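Local coordinates for protein putative hydantoin racemase (PDB 3QVL) that catalyses the racemisation of allantoin and probably that of other 5-substituted hydantoins, as a hexameric member of the Asp/Glu/hydantoin racemase family, at residues A[86-91]-A[228-233]; A[99-104]-A[199-204]. One frame throughout, in Å; residues are numbered along the deposited sequence.

Interaction 1. Residues A[86-91]-A[228-233]; sequences ARELAQ and AFPEKK
The backbone carbonyl of Glu-88, in the last turn of helix 83-89, is the point where Phe-229 and Pro-230 close in. Phe-229 CA donates a nearly straight CA-H...O contact to Glu-88 O (3.4 Å, 163° at the hydrogen). Phe-229 CD1 lies 3.3 Å from Glu-88 O and Pro-230 CD 3.5 Å from it, so three carbons of Phe-229 and Pro-230 crowd against this one oxygen. Next to this, the aliphatic part of Glu-88 runs past the preceding peptide, with CB and CG each 3.6 Å from Ala-228 O. From there the extended chain takes the carboxylate to the second subunit, where OE1 accepts from the backbone N of Phe-49 and OE2 pairs with Arg-120.

Toward its far edge the phenyl ring meets 86-91 more loosely. With CG anti to the carbonyl carbon (chi1 -65°), the ring is laid along the helix end. Its edge reaches Leu-89 O, which lies in the ring plane 3.7 Å from Phe-229 CE1, whereas Phe-229 CZ comes only within 4.4 Å of Gln-91 CB on the exposed side. Lys-223 makes a cation-pi contact with the ring and hydrogen-bonds to the carbonyls of Arg-87 and Ala-90. The arrangement is that of a helix C terminus whose last carbonyls are met by a lysine and overlaid by a segment whose residues 228-231 are in polyproline II conformation, at a subunit interface.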
ATOM      1  N   ALA A  86     -16.261 -21.016  -6.264  1.00 12.73           N
ATOM      2  CA  ALA A  86     -15.932 -22.283  -6.917  1.00 12.81           C
ATOM      3  C   ALA A  86     -14.973 -23.125  -6.080  1.00 12.90           C
ATOM      4  O   ALA A  86     -15.105 -24.348  -6.021  1.00 12.89           O
ATOM      5  CB  ALA A  86     -15.346 -22.032  -8.298  1.00 12.79           C
ATOM      6  N   ARG A  87     -14.013 -22.464  -5.435  1.00 12.99           N
ATOM      7  CA  ARG A  87     -13.041 -23.148  -4.582  1.00 13.18           C
ATOM      8  C   ARG A  87     -13.685 -23.768  -3.344  1.00 13.35           C
ATOM      9  O   ARG A  87     -13.230 -24.805  -2.858  1.00 13.32           O
ATOM     10  CB  ARG A  87     -11.898 -22.209  -4.193  1.00 13.13           C
ATOM     11  CG  ARG A  87     -10.940 -21.952  -5.339  1.00 13.06           C
ATOM     12  CD  ARG A  87      -9.783 -21.058  -4.947  1.00 13.02           C
ATOM     13  NE  ARG A  87      -8.884 -20.878  -6.083  1.00 12.98           N
ATOM     14  CZ  ARG A  87      -7.837 -20.058  -6.107  1.00 13.03           C
ATOM     15  NH1 ARG A  87      -7.529 -19.317  -5.050  1.00 13.23           N
ATOM     16  NH2 ARG A  87      -7.094 -19.982  -7.202  1.00 12.73           N
ATOM     17  N   GLU A  88     -14.746 -23.134  -2.850  1.00 13.58           N
ATOM     18  CA  GLU A  88     -15.531 -23.681  -1.746  1.00 13.86           C
ATOM     19  C   GLU A  88     -16.283 -24.941  -2.173  1.00 14.07           C
ATOM     20  O   GLU A  88     -16.265 -25.949  -1.464  1.00 13.97           O
ATOM     21  CB  GLU A  88     -16.521 -22.645  -1.212  1.00 13.82           C
ATOM     22  CG  GLU A  88     -15.888 -21.516  -0.411  1.00 14.05           C
ATOM     23  CD  GLU A  88     -16.916 -20.597   0.229  1.00 14.32           C
ATOM     24  OE1 GLU A  88     -18.122 -20.741  -0.056  1.00 14.43           O
ATOM     25  OE2 GLU A  88     -16.517 -19.730   1.030  1.00 14.55           O
ATOM     26  N   LEU A  89     -16.929 -24.876  -3.336  1.00 14.30           N
ATOM     27  CA  LEU A  89     -17.755 -25.977  -3.832  1.00 14.65           C
ATOM     28  C   LEU A  89     -16.932 -27.167  -4.330  1.00 14.86           C
ATOM     29  O   LEU A  89     -17.285 -28.318  -4.068  1.00 14.89           O
ATOM     30  CB  LEU A  89     -18.712 -25.485  -4.928  1.00 14.65           C
ATOM     31  CG  LEU A  89     -19.802 -26.434  -5.444  1.00 14.81           C
ATOM     32  CD1 LEU A  89     -20.757 -26.864  -4.334  1.00 14.89           C
ATOM     33  CD2 LEU A  89     -20.574 -25.795  -6.592  1.00 14.92           C
ATOM     34  N   ALA A  90     -15.840 -26.888  -5.039  1.00 15.08           N
ATOM     35  CA  ALA A  90     -15.014 -27.941  -5.633  1.00 15.36           C
ATOM     36  C   ALA A  90     -14.045 -28.568  -4.635  1.00 15.56           C
ATOM     37  O   ALA A  90     -13.633 -27.927  -3.665  1.00 15.56           O
ATOM     38  CB  ALA A  90     -14.255 -27.406  -6.839  1.00 15.33           C
ATOM     39  N   GLN A  91     -13.696 -29.829  -4.882  1.00 15.80           N
ATOM     40  CA  GLN A  91     -12.659 -30.514  -4.116  1.00 16.11           C
ATOM     41  C   GLN A  91     -11.295 -30.274  -4.760  1.00 15.93           C
ATOM     42  O   GLN A  91     -10.338 -29.898  -4.081  1.00 16.06           O
ATOM     43  CB  GLN A  91     -12.953 -32.015  -4.009  1.00 16.31           C
ATOM     44  CG  GLN A  91     -11.885 -32.800  -3.250  1.00 17.45           C
ATOM     45  CD  GLN A  91     -12.348 -34.178  -2.811  1.00 18.90           C
ATOM     46  OE1 GLN A  91     -13.186 -34.808  -3.460  1.00 19.84           O
ATOM     47  NE2 GLN A  91     -11.797 -34.654  -1.701  1.00 19.69           N
ATOM     48  N   ALA A 228     -13.508 -23.818   2.949  1.00 15.75           N
ATOM     49  CA  ALA A 228     -14.200 -25.053   3.300  1.00 15.85           C
ATOM     50  C   ALA A 228     -15.477 -25.177   2.475  1.00 15.96           C
ATOM     51  O   ALA A 228     -15.987 -24.178   1.957  1.00 15.82           O
ATOM     52  CB  ALA A 228     -14.527 -25.067   4.786  1.00 15.81           C
ATOM     53  N   PHE A 229     -15.985 -26.400   2.346  1.00 16.16           N
ATOM     54  CA  PHE A 229     -17.258 -26.628   1.667  1.00 16.41           C
ATOM     55  C   PHE A 229     -18.338 -25.734   2.280  1.00 16.61           C
ATOM     56  O   PHE A 229     -18.312 -25.479   3.487  1.00 16.58           O
ATOM     57  CB  PHE A 229     -17.668 -28.103   1.748  1.00 16.42           C
ATOM     58  CG  PHE A 229     -16.743 -29.034   1.012  1.00 16.53           C
ATOM     59  CD1 PHE A 229     -16.667 -29.012  -0.379  1.00 16.65           C
ATOM     60  CD2 PHE A 229     -15.954 -29.943   1.710  1.00 16.82           C
ATOM     61  CE1 PHE A 229     -15.812 -29.876  -1.063  1.00 16.95           C
ATOM     62  CE2 PHE A 229     -15.099 -30.814   1.035  1.00 16.84           C
ATOM     63  CZ  PHE A 229     -15.028 -30.779  -0.353  1.00 16.72           C
ATOM     64  N   PRO A 230     -19.277 -25.240   1.451  1.00 16.85           N
ATOM     65  CA  PRO A 230     -20.326 -24.352   1.954  1.00 17.13           C
ATOM     66  C   PRO A 230     -21.076 -24.973   3.128  1.00 17.45           C
ATOM     67  O   PRO A 230     -21.265 -26.192   3.164  1.00 17.44           O
ATOM     68  CB  PRO A 230     -21.262 -24.201   0.754  1.00 17.10           C
ATOM     69  CG  PRO A 230     -20.404 -24.459  -0.427  1.00 16.99           C
ATOM     70  CD  PRO A 230     -19.416 -25.491   0.005  1.00 16.83           C
ATOM     71  N   GLU A 231     -21.483 -24.140   4.084  1.00 17.87           N
ATOM     72  CA  GLU A 231     -22.263 -24.601   5.231  1.00 18.37           C
ATOM     73  C   GLU A 231     -23.556 -25.250   4.745  1.00 18.61           C
ATOM     74  O   GLU A 231     -24.183 -24.760   3.803  1.00 18.63           O
ATOM     75  CB  GLU A 231     -22.575 -23.444   6.187  1.00 18.40           C
ATOM     76  CG  GLU A 231     -21.351 -22.683   6.707  1.00 18.74           C
ATOM     77  CD  GLU A 231     -20.404 -23.547   7.530  1.00 19.36           C
ATOM     78  OE1 GLU A 231     -20.880 -24.381   8.331  1.00 19.74           O
ATOM     79  OE2 GLU A 231     -19.176 -23.381   7.379  1.00 19.56           O
ATOM     80  N   LYS A 232     -23.936 -26.358   5.378  1.00 18.99           N
ATOM     81  CA  LYS A 232     -25.117 -27.117   4.970  1.00 19.40           C
ATOM     82  C   LYS A 232     -26.397 -26.309   5.157  1.00 19.48           C
ATOM     83  O   LYS A 232     -26.762 -25.950   6.279  1.00 19.51           O
ATOM     84  CB  LYS A 232     -25.207 -28.447   5.728  1.00 19.48           C
ATOM     85  CG  LYS A 232     -26.332 -29.357   5.245  1.00 20.10           C
ATOM     86  CD  LYS A 232     -26.418 -30.632   6.069  1.00 21.00           C
ATOM     87  CE  LYS A 232     -27.506 -31.559   5.545  1.00 21.52           C
ATOM     88  NZ  LYS A 232     -28.880 -31.033   5.794  1.00 22.06           N
ATOM     89  N   LYS A 233     -27.064 -26.022   4.043  1.00 19.65           N
ATOM     90  CA  LYS A 233     -28.318 -25.269   4.055  1.00 19.87           C
ATOM     91  C   LYS A 233     -29.140 -25.516   2.793  1.00 20.01           C
ATOM     92  O   LYS A 233     -28.608 -25.926   1.758  1.00 20.02           O
ATOM     93  CB  LYS A 233     -28.061 -23.769   4.249  1.00 19.84           C
ATOM     94  CG  LYS A 233     -27.123 -23.147   3.226  1.00 19.91           C
ATOM     95  CD  LYS A 233     -26.695 -21.751   3.646  1.00 19.83           C
ATOM     96  CE  LYS A 233     -25.507 -21.766   4.588  1.00 19.77           C
ATOM     97  NZ  LYS A 233     -25.104 -20.381   4.953  1.00 19.52           N
TER

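Interaction 2. Residues A[99-104]-A[199-204]; sequences EAAMHM and PVIDGV
Ile-201 holds CG2 anti to its own nitrogen and CG1 beside it (chi1 -60°), which sets the methyl against Ala-101 and Met-104 on helix 97-108. Ile-201 CG2 lies 3.9 Å from Ala-101 CA and 4.2 Å from Met-104 CB. The far methyl, Ile-201 CD1, abuts the main chain of Met-104, 4.1 Å from Met-104 C. Met-104 turns CG back beside its nitrogen (chi1 -66°) and bends again beyond, so that CB does the touching while the rest of the side chain turns off; Met-104 also packs on Ala-206 and Met-210 of helix 203-216.

Two residues on, the two backbones come closer. Gly-203 offers bare backbone, and Ala-101 CB settles 3.7 Å from Gly-203 CA; the neighbouring methyl, Ala-100 CB, meets Gly-203 O at 3.9 Å. Just before the glycine, Asp-202 is the N-cap of helix 203-216: OD1 accepts weakly from Val-204 N, OD2 accepts a hydrogen bond from Ser-205 N, and its CB points away from helix 97-108. On that helix, His-103 ND1 donates to Glu-99 O (2.7 Å) from above the carbonyl plane, while NE2 bonds Thr-106 of the third subunit. Gly-203 lies about 9 Å from the bound [(4R)-2,5-dioxoimidazolidin-4-yl]acetic acid. The polar side chains named here bond away from the interface, which rests on apolar packing of Ile-201 and Met-104 and a close approach of Ala-101 to Gly-203.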
ATOM      1  N   GLU A  99      -5.801 -14.852 -13.027  1.00 13.94           N
ATOM      2  CA  GLU A  99      -4.901 -15.292 -11.968  1.00 14.19           C
ATOM      3  C   GLU A  99      -3.659 -15.980 -12.539  1.00 14.25           C
ATOM      4  O   GLU A  99      -2.532 -15.585 -12.239  1.00 14.15           O
ATOM      5  CB  GLU A  99      -5.652 -16.232 -11.018  1.00 14.24           C
ATOM      6  CG  GLU A  99      -4.820 -16.825  -9.886  1.00 14.66           C
ATOM      7  CD  GLU A  99      -5.556 -17.917  -9.128  1.00 15.03           C
ATOM      8  OE1 GLU A  99      -6.376 -18.638  -9.741  1.00 14.98           O
ATOM      9  OE2 GLU A  99      -5.312 -18.063  -7.913  1.00 15.25           O
ATOM     10  N   ALA A 100      -3.882 -16.990 -13.378  1.00 14.34           N
ATOM     11  CA  ALA A 100      -2.798 -17.785 -13.954  1.00 14.54           C
ATOM     12  C   ALA A 100      -1.878 -16.975 -14.866  1.00 14.71           C
ATOM     13  O   ALA A 100      -0.657 -17.119 -14.796  1.00 14.65           O
ATOM     14  CB  ALA A 100      -3.360 -18.983 -14.694  1.00 14.53           C
ATOM     15  N   ALA A 101      -2.466 -16.128 -15.712  1.00 14.90           N
ATOM     16  CA  ALA A 101      -1.700 -15.298 -16.644  1.00 15.21           C
ATOM     17  C   ALA A 101      -0.806 -14.296 -15.918  1.00 15.48           C
ATOM     18  O   ALA A 101       0.352 -14.104 -16.297  1.00 15.44           O
ATOM     19  CB  ALA A 101      -2.627 -14.579 -17.613  1.00 15.19           C
ATOM     20  N   MET A 102      -1.350 -13.666 -14.877  1.00 15.84           N
ATOM     21  CA  MET A 102      -0.601 -12.716 -14.055  1.00 16.33           C
ATOM     22  C   MET A 102       0.528 -13.407 -13.293  1.00 16.52           C
ATOM     23  O   MET A 102       1.641 -12.884 -13.219  1.00 16.57           O
ATOM     24  CB  MET A 102      -1.530 -11.991 -13.077  1.00 16.39           C
ATOM     25  CG  MET A 102      -2.501 -11.017 -13.724  1.00 16.89           C
ATOM     26  SD  MET A 102      -3.700 -10.386 -12.535  1.00 18.08           S
ATOM     27  CE  MET A 102      -4.801  -9.473 -13.613  1.00 17.69           C
ATOM     28  N   HIS A 103       0.229 -14.581 -12.731  1.00 16.82           N
ATOM     29  CA  HIS A 103       1.222 -15.396 -12.027  1.00 17.17           C
ATOM     30  C   HIS A 103       2.401 -15.759 -12.930  1.00 17.24           C
ATOM     31  O   HIS A 103       3.559 -15.628 -12.525  1.00 17.24           O
ATOM     32  CB  HIS A 103       0.580 -16.667 -11.456  1.00 17.28           C
ATOM     33  CG  HIS A 103      -0.040 -16.481 -10.105  1.00 17.82           C
ATOM     34  ND1 HIS A 103      -1.237 -15.825  -9.915  1.00 18.45           N
ATOM     35  CD2 HIS A 103       0.364 -16.884  -8.877  1.00 18.25           C
ATOM     36  CE1 HIS A 103      -1.536 -15.820  -8.628  1.00 18.62           C
ATOM     37  NE2 HIS A 103      -0.579 -16.455  -7.975  1.00 18.61           N
ATOM     38  N   MET A 104       2.099 -16.203 -14.152  1.00 17.31           N
ATOM     39  CA  MET A 104       3.127 -16.567 -15.131  1.00 17.45           C
ATOM     40  C   MET A 104       3.955 -15.366 -15.575  1.00 17.19           C
ATOM     41  O   MET A 104       5.165 -15.484 -15.778  1.00 17.12           O
ATOM     42  CB  MET A 104       2.508 -17.245 -16.360  1.00 17.69           C
ATOM     43  CG  MET A 104       1.869 -18.610 -16.114  1.00 18.87           C
ATOM     44  SD  MET A 104       2.987 -19.891 -15.515  1.00 21.83           S
ATOM     45  CE  MET A 104       2.828 -19.676 -13.744  1.00 20.95           C
ATOM     46  N   PRO A 199       7.324 -12.767 -24.049  1.00 17.80           N
ATOM     47  CA  PRO A 199       6.213 -13.593 -23.580  1.00 17.52           C
ATOM     48  C   PRO A 199       4.866 -12.888 -23.734  1.00 17.26           C
ATOM     49  O   PRO A 199       4.635 -11.840 -23.126  1.00 17.20           O
ATOM     50  CB  PRO A 199       6.536 -13.813 -22.096  1.00 17.55           C
ATOM     51  CG  PRO A 199       7.995 -13.583 -21.982  1.00 17.67           C
ATOM     52  CD  PRO A 199       8.309 -12.522 -22.982  1.00 17.77           C
ATOM     53  N   VAL A 200       4.009 -13.453 -24.578  1.00 16.93           N
ATOM     54  CA  VAL A 200       2.620 -13.024 -24.685  1.00 16.67           C
ATOM     55  C   VAL A 200       1.795 -14.168 -24.111  1.00 16.45           C
ATOM     56  O   VAL A 200       1.749 -15.261 -24.681  1.00 16.44           O
ATOM     57  CB  VAL A 200       2.212 -12.706 -26.144  1.00 16.67           C
ATOM     58  CG1 VAL A 200       0.776 -12.200 -26.202  1.00 16.69           C
ATOM     59  CG2 VAL A 200       3.159 -11.676 -26.752  1.00 16.75           C
ATOM     60  N   ILE A 201       1.163 -13.910 -22.971  1.00 16.17           N
ATOM     61  CA  ILE A 201       0.636 -14.978 -22.125  1.00 15.89           C
ATOM     62  C   ILE A 201      -0.881 -15.126 -22.190  1.00 15.69           C
ATOM     63  O   ILE A 201      -1.626 -14.165 -21.984  1.00 15.59           O
ATOM     64  CB  ILE A 201       1.119 -14.813 -20.657  1.00 15.94           C
ATOM     65  CG1 ILE A 201       2.651 -14.867 -20.608  1.00 15.92           C
ATOM     66  CG2 ILE A 201       0.515 -15.889 -19.750  1.00 15.94           C
ATOM     67  CD1 ILE A 201       3.264 -14.159 -19.428  1.00 16.05           C
ATOM     68  N   ASP A 202      -1.314 -16.347 -22.494  1.00 15.46           N
ATOM     69  CA  ASP A 202      -2.717 -16.729 -22.440  1.00 15.27           C
ATOM     70  C   ASP A 202      -3.004 -17.429 -21.117  1.00 15.01           C
ATOM     71  O   ASP A 202      -2.350 -18.418 -20.771  1.00 14.96           O
ATOM     72  CB  ASP A 202      -3.065 -17.649 -23.616  1.00 15.37           C
ATOM     73  CG  ASP A 202      -4.286 -18.514 -23.348  1.00 15.55           C
ATOM     74  OD1 ASP A 202      -5.324 -17.975 -22.911  1.00 16.04           O
ATOM     75  OD2 ASP A 202      -4.205 -19.737 -23.582  1.00 16.25           O
ATOM     76  N   GLY A 203      -3.992 -16.913 -20.392  1.00 14.73           N
ATOM     77  CA  GLY A 203      -4.381 -17.460 -19.099  1.00 14.41           C
ATOM     78  C   GLY A 203      -5.017 -18.837 -19.146  1.00 14.20           C
ATOM     79  O   GLY A 203      -4.918 -19.594 -18.182  1.00 14.13           O
ATOM     80  N   VAL A 204      -5.677 -19.157 -20.259  1.00 14.01           N
ATOM     81  CA  VAL A 204      -6.315 -20.467 -20.434  1.00 13.89           C
ATOM     82  C   VAL A 204      -5.275 -21.582 -20.352  1.00 13.78           C
ATOM     83  O   VAL A 204      -5.382 -22.481 -19.514  1.00 13.71           O
ATOM     84  CB  VAL A 204      -7.110 -20.561 -21.766  1.00 13.87           C
ATOM     85  CG1 VAL A 204      -7.685 -21.960 -21.957  1.00 13.92           C
ATOM     86  CG2 VAL A 204      -8.222 -19.520 -21.803  1.00 13.93           C
TER

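Of the four segments, 86-91 on helix 83-89 comes first; the chain then crosses strand 94-96 of the first parallel sheet and enters helix 97-108. Interaction 2 closes a loop from 99-104 to 199-204, a span holding strands 112-116, 138-143 and 177-180, with 200-201 at its close. After helix 203-216 the chain returns to the first half of the molecule, where 228-233 meets 86-91, so the shorter loop is nested within the longer. Interaction 2 joins helix 97-108 to the second sheet's edge; interaction 1 ties 228-233 to the end of helix 83-89, which packs on the first sheet. Their centres lie 27 Å apart, yet the salt bridge Arg-87 NH2 to Glu-99 OE2 (2.7 Å) joins segments 86-91 and 99-104.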